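Long-range contact in domain of Unknown Function with a Cystatin-Like Fold (Nostoc punctiforme, PDB 2RGQ), which is of unknown function but has a cystatin-like fold and a SnoaL-like domain of the NTF2 clan, a scaffold that often shapes a small-molecule pocket: residues Gly68-Ala76 / Glu88-Glu97. Numbering follows the deposited sequence. Where two conformers were deposited one is given.
Sequences GKRHCSSNA and ESYLTVVNRE
Arg96 closes the open end of this antiparallel hairpin by lying back across Gly68 and Lys69. Its backbone N donates to Gly68 O, and the side chain takes over from there. CB rests against the same Gly68 O, CG sits 3.4 Å from Lys69 O, and CD passes over one face of the Arg70 guanidinium, 3.7 Å from Arg70 NE. A bend at chi3 of Arg96 (-64°) then folds the head back, and Arg96 CZ comes within 3.6 Å of Gly68 CA, which sits over the middle of the Arg96 guanidinium face. At the tip, Arg96 NH1 reaches a lone pair of Lys69 O at 2.9 Å and also Asp24 O, while Arg96 NH2 shares a water with Gly68 N. With an alanine in its place, Lys69 O and Asp24 O would probably lose the donor they share, and Gly68 and Arg70 the packing of the long chain. Next door, Lys69 and Asn95 run side by side, Lys69 NZ meeting Asn95 OD1 at 2.7 Å from above the amide plane.

Farther along, three pairs of backbone bonds join Arg70 to Val94, Cys72 to Thr92 and Ser74 to Tyr90. On the face turned to helix 6-25, Val93 CG1 sits over the centre of the His71 ring, a CH-pi contact 3.9 Å from its centroid, and Asp24 accepts from His71 ND1. On the other face, a water links Cys72 O, Ser74 OG and Thr92 OG1. Asn75 ND2 approaches Tyr90 CD2 obliquely at 3.3 Å, but its amide bonds to His71 O and Ser73 N of the third subunit, whereas Arg70 makes a salt bridge to Asp128 of the second. Oxygens within the chain thus hold Lys69 and Arg96, while Arg70 and Asn75 turn to neighbouring copies, consistent with strand 69-80 helping to join the three chains.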
ATOM      1  N   GLY B  68      18.466   6.943   3.541  1.00 10.54           N
ATOM      2  CA  GLY B  68      18.778   5.993   2.488  1.00 11.81           C
ATOM      3  C   GLY B  68      17.822   4.841   2.317  1.00 11.62           C
ATOM      4  O   GLY B  68      18.232   3.766   1.798  1.00 11.68           O
ATOM      5  N   LYS B  69      16.533   5.096   2.632  1.00 12.48           N
ATOM      6  CA  LYS B  69      15.507   4.093   2.620  1.00 12.17           C
ATOM      7  C   LYS B  69      14.289   4.475   1.784  1.00 10.88           C
ATOM      8  O   LYS B  69      14.212   5.562   1.215  1.00 10.65           O
ATOM      9  CB  LYS B  69      14.955   3.883   4.050  1.00 12.14           C
ATOM     10  CG  LYS B  69      15.972   3.712   5.219  1.00 12.43           C
ATOM     11  CD  LYS B  69      17.017   2.598   4.989  1.00 12.11           C
ATOM     12  CE  LYS B  69      17.805   2.251   6.250  1.00 13.93           C
ATOM     13  NZ  LYS B  69      18.972   1.377   5.928  1.00 14.56           N
ATOM     14  N   ARG B  70      13.385   3.512   1.695  1.00  9.97           N
ATOM     15  CA  ARG B  70      12.022   3.734   1.257  1.00 10.27           C
ATOM     16  C   ARG B  70      11.172   3.264   2.427  1.00 10.45           C
ATOM     17  O   ARG B  70      11.264   2.115   2.832  1.00 10.43           O
ATOM     18  CB  ARG B  70      11.648   2.973  -0.007  1.00 12.81           C
ATOM     19  CG  ARG B  70      12.285   3.463  -1.325  1.00 13.17           C
ATOM     20  CD  ARG B  70      11.918   4.899  -1.629  1.00 14.97           C
ATOM     21  NE  ARG B  70      12.638   5.396  -2.789  1.00 16.76           N
ATOM     22  CZ  ARG B  70      12.813   6.685  -3.077  1.00 16.86           C
ATOM     23  NH1 ARG B  70      12.272   7.667  -2.343  1.00 15.70           N
ATOM     24  NH2 ARG B  70      13.512   6.994  -4.154  1.00 16.67           N
ATOM     25  N   HIS B  71      10.459   4.199   3.029  1.00  9.62           N
ATOM     26  CA  HIS B  71       9.452   3.959   4.062  1.00 11.57           C
ATOM     27  C   HIS B  71       8.070   3.869   3.404  1.00 13.33           C
ATOM     28  O   HIS B  71       7.617   4.825   2.796  1.00 11.48           O
ATOM     29  CB  HIS B  71       9.450   5.121   5.049  1.00 10.67           C
ATOM     30  CG  HIS B  71      10.653   5.181   5.931  1.00 10.74           C
ATOM     31  ND1 HIS B  71      11.856   5.696   5.508  1.00 11.11           N
ATOM     32  CD2 HIS B  71      10.839   4.817   7.228  1.00 12.59           C
ATOM     33  CE1 HIS B  71      12.726   5.641   6.499  1.00 11.63           C
ATOM     34  NE2 HIS B  71      12.132   5.130   7.558  1.00 12.54           N
ATOM     35  N   CYS B  72       7.400   2.721   3.520  1.00 13.52           N
ATOM     36  CA  CYS B  72       6.108   2.477   2.859  1.00 14.44           C
ATOM     37  C   CYS B  72       5.011   2.239   3.865  1.00 15.28           C
ATOM     38  O   CYS B  72       5.209   1.499   4.820  1.00 12.73           O
ATOM     39  CB  CYS B  72       6.169   1.246   1.955  1.00 16.74           C
ATOM     40  SG  CYS B  72       7.497   1.222   0.785  1.00 18.88           S
ATOM     41  N   SER B  73       3.865   2.882   3.604  1.00 15.22           N
ATOM     42  CA  SER B  73       2.663   2.772   4.413  0.50 16.26           C
ATOM     43  C   SER B  73       1.697   1.769   3.774  1.00 15.76           C
ATOM     44  O   SER B  73       1.516   1.781   2.548  1.00 17.46           O
ATOM     45  CB  SER B  73       1.995   4.151   4.537  0.50 16.25           C
ATOM     46  OG  SER B  73       0.807   4.106   5.302  0.50 16.32           O
ATOM     47  N   SER B  74       1.047   0.923   4.595  1.00 14.83           N
ATOM     48  CA  SER B  74       0.064  -0.061   4.118  1.00 13.99           C
ATOM     49  C   SER B  74      -0.962  -0.381   5.195  1.00 13.64           C
ATOM     50  O   SER B  74      -0.762   0.002   6.333  1.00 11.31           O
ATOM     51  CB  SER B  74       0.716  -1.357   3.669  1.00 14.95           C
ATOM     52  OG  SER B  74       1.322  -2.071   4.734  1.00 17.61           O
ATOM     53  N   ASN B  75      -2.079  -0.953   4.769  1.00 10.75           N
ATOM     54  CA  ASN B  75      -3.151  -1.475   5.666  1.00 11.05           C
ATOM     55  C   ASN B  75      -3.805  -0.389   6.506  1.00  9.73           C
ATOM     56  O   ASN B  75      -4.095  -0.611   7.695  1.00 12.33           O
ATOM     57  CB  ASN B  75      -2.634  -2.583   6.604  1.00 11.94           C
ATOM     58  CG  ASN B  75      -2.158  -3.842   5.889  1.00 14.34           C
ATOM     59  OD1 ASN B  75      -2.298  -3.973   4.708  1.00 18.22           O
ATOM     60  ND2 ASN B  75      -1.609  -4.800   6.663  1.00 18.03           N
ATOM     61  N   ALA B  76      -4.027   0.777   5.914  1.00 11.01           N
ATOM     62  CA  ALA B  76      -4.648   1.862   6.678  1.00 12.39           C
ATOM     63  C   ALA B  76      -6.088   1.519   7.081  1.00 11.71           C
ATOM     64  O   ALA B  76      -6.915   1.055   6.268  1.00 12.90           O
ATOM     65  CB  ALA B  76      -4.636   3.169   5.915  1.00 12.88           C
ATOM     66  N   GLU B  88      -4.677   3.517  11.967  1.00 12.95           N
ATOM     67  CA  GLU B  88      -3.709   2.468  12.300  1.00 12.94           C
ATOM     68  C   GLU B  88      -3.168   1.999  10.962  1.00 12.03           C
ATOM     69  O   GLU B  88      -3.908   1.913   9.988  1.00 12.63           O
ATOM     70  CB  GLU B  88      -4.320   1.309  13.093  1.00 16.39           C
ATOM     71  CG  GLU B  88      -5.043   1.744  14.334  1.00 20.84           C
ATOM     72  CD  GLU B  88      -6.482   2.203  14.070  1.00 23.33           C
ATOM     73  OE1 GLU B  88      -7.272   1.472  13.429  1.00 25.76           O
ATOM     74  OE2 GLU B  88      -6.850   3.321  14.518  1.00 26.64           O
ATOM     75  N   SER B  89      -1.891   1.672  10.890  1.00 11.42           N
ATOM     76  CA  SER B  89      -1.304   1.276   9.635  1.00 12.66           C
ATOM     77  C   SER B  89       0.003   0.551   9.907  1.00 12.89           C
ATOM     78  O   SER B  89       0.450   0.494  11.054  1.00 11.38           O
ATOM     79  CB  SER B  89      -1.044   2.493   8.761  1.00 15.43           C
ATOM     80  OG  SER B  89       0.009   3.323   9.263  1.00 14.38           O
ATOM     81  N   TYR B  90       0.588   0.024   8.837  1.00 11.77           N
ATOM     82  CA  TYR B  90       1.886  -0.571   8.908  1.00 10.43           C
ATOM     83  C   TYR B  90       2.897   0.281   8.208  1.00 12.11           C
ATOM     84  O   TYR B  90       2.564   0.933   7.253  1.00 12.36           O
ATOM     85  CB  TYR B  90       1.907  -1.923   8.214  1.00 10.09           C
ATOM     86  CG  TYR B  90       1.261  -3.066   8.953  1.00 11.11           C
ATOM     87  CD1 TYR B  90       0.855  -2.967  10.286  1.00 11.05           C
ATOM     88  CD2 TYR B  90       1.155  -4.293   8.326  1.00  9.17           C
ATOM     89  CE1 TYR B  90       0.368  -4.066  10.962  1.00 11.67           C
ATOM     90  CE2 TYR B  90       0.674  -5.398   9.001  1.00 11.30           C
ATOM     91  CZ  TYR B  90       0.262  -5.270  10.305  1.00 10.84           C
ATOM     92  OH  TYR B  90      -0.229  -6.331  10.995  1.00 13.05           O
ATOM     93  N   LEU B  91       4.137   0.160   8.677  1.00 11.33           N
ATOM     94  CA  LEU B  91       5.292   0.801   8.096  1.00 13.16           C
ATOM     95  C   LEU B  91       6.270  -0.309   7.811  1.00 12.82           C
ATOM     96  O   LEU B  91       6.534  -1.152   8.692  1.00 12.25           O
ATOM     97  CB  LEU B  91       5.913   1.815   9.046  1.00 15.02           C
ATOM     98  CG  LEU B  91       7.186   2.561   8.609  1.00 16.72           C
ATOM     99  CD1 LEU B  91       6.923   3.324   7.344  1.00 17.85           C
ATOM    100  CD2 LEU B  91       7.682   3.480   9.745  1.00 19.52           C
ATOM    101  N   THR B  92       6.712  -0.403   6.557  1.00 13.53           N
ATOM    102  CA  THR B  92       7.794  -1.314   6.188  1.00 12.44           C
ATOM    103  C   THR B  92       8.907  -0.483   5.553  1.00 13.32           C
ATOM    104  O   THR B  92       8.627   0.454   4.795  1.00 14.19           O
ATOM    105  CB  THR B  92       7.314  -2.444   5.268  1.00 12.44           C
ATOM    106  OG1 THR B  92       6.566  -1.879   4.178  1.00 16.54           O
ATOM    107  CG2 THR B  92       6.408  -3.406   6.074  1.00 13.71           C
ATOM    108  N   VAL B  93      10.164  -0.801   5.864  1.00 12.06           N
ATOM    109  CA  VAL B  93      11.294  -0.016   5.434  1.00 10.96           C
ATOM    110  C   VAL B  93      12.272  -0.927   4.690  1.00 11.30           C
ATOM    111  O   VAL B  93      12.603  -2.030   5.160  1.00 11.15           O
ATOM    112  CB  VAL B  93      11.982   0.670   6.650  1.00 13.10           C
ATOM    113  CG1 VAL B  93      13.052   1.709   6.181  1.00 13.78           C
ATOM    114  CG2 VAL B  93      10.945   1.326   7.598  1.00 13.22           C
ATOM    115  N   VAL B  94      12.756  -0.455   3.551  1.00  9.85           N
ATOM    116  CA  VAL B  94      13.722  -1.169   2.735  1.00  9.75           C
ATOM    117  C   VAL B  94      14.832  -0.204   2.352  1.00 10.57           C
ATOM    118  O   VAL B  94      14.634   1.017   2.407  1.00 10.28           O
ATOM    119  CB  VAL B  94      13.081  -1.796   1.452  1.00  9.69           C
ATOM    120  CG1 VAL B  94      11.910  -2.679   1.853  1.00 11.21           C
ATOM    121  CG2 VAL B  94      12.652  -0.752   0.441  1.00 11.57           C
ATOM    122  N   ASN B  95      15.980  -0.760   1.982  1.00  9.45           N
ATOM    123  CA  ASN B  95      17.111   0.040   1.586  1.00 11.62           C
ATOM    124  C   ASN B  95      17.026   0.454   0.143  1.00 10.98           C
ATOM    125  O   ASN B  95      16.628  -0.319  -0.663  1.00 11.75           O
ATOM    126  CB  ASN B  95      18.392  -0.742   1.796  1.00 12.35           C
ATOM    127  CG  ASN B  95      18.653  -1.024   3.245  1.00 13.29           C
ATOM    128  OD1 ASN B  95      18.067  -0.366   4.115  1.00 14.89           O
ATOM    129  ND2 ASN B  95      19.555  -1.971   3.530  1.00 14.27           N
ATOM    130  N   ARG B  96      17.447   1.664  -0.163  1.00 12.35           N
ATOM    131  CA  ARG B  96      17.540   2.120  -1.550  1.00 11.55           C
ATOM    132  C   ARG B  96      18.810   1.689  -2.260  1.00 13.27           C
ATOM    133  O   ARG B  96      18.820   1.579  -3.470  1.00 12.02           O
ATOM    134  CB  ARG B  96      17.560   3.637  -1.604  1.00 12.39           C
ATOM    135  CG  ARG B  96      16.314   4.285  -1.105  1.00 12.28           C
ATOM    136  CD  ARG B  96      16.139   5.719  -1.623  1.00 14.39           C
ATOM    137  NE  ARG B  96      17.154   6.673  -1.176  1.00 11.78           N
ATOM    138  CZ  ARG B  96      17.014   7.624  -0.238  1.00 13.60           C
ATOM    139  NH1 ARG B  96      15.941   7.742   0.535  1.00  9.22           N
ATOM    140  NH2 ARG B  96      18.048   8.438  -0.014  1.00 13.57           N
ATOM    141  N   GLU B  97      19.899   1.538  -1.498  1.00 13.93           N
ATOM    142  CA  GLU B  97      21.230   1.266  -2.073  0.50 13.88           C
ATOM    143  C   GLU B  97      21.593  -0.219  -2.218  1.00 13.58           C
ATOM    144  O   GLU B  97      22.562  -0.546  -2.893  1.00 13.22           O
ATOM    145  CB  GLU B  97      22.277   2.039  -1.273  0.50 15.19           C
ATOM    146  CG  GLU B  97      22.065   3.571  -1.411  0.50 16.78           C
ATOM    147  CD  GLU B  97      22.783   4.383  -0.353  0.50 18.24           C
ATOM    148  OE1 GLU B  97      23.937   4.052  -0.014  0.50 18.50           O
ATOM    149  OE2 GLU B  97      22.179   5.378   0.109  0.50 20.94           O
TER
HETATM  150  O   HOH W   1      17.428   9.673   2.831  1.00 12.06           O
HETATM  151  O   HOH W   2      20.300   2.126   1.391  1.00 15.20           O
HETATM  152  O   HOH W   3       3.809  -1.078   4.689  1.00 19.08           O
HETATM  153  O   HOH W   4       2.181   3.733   8.049  1.00 35.80           O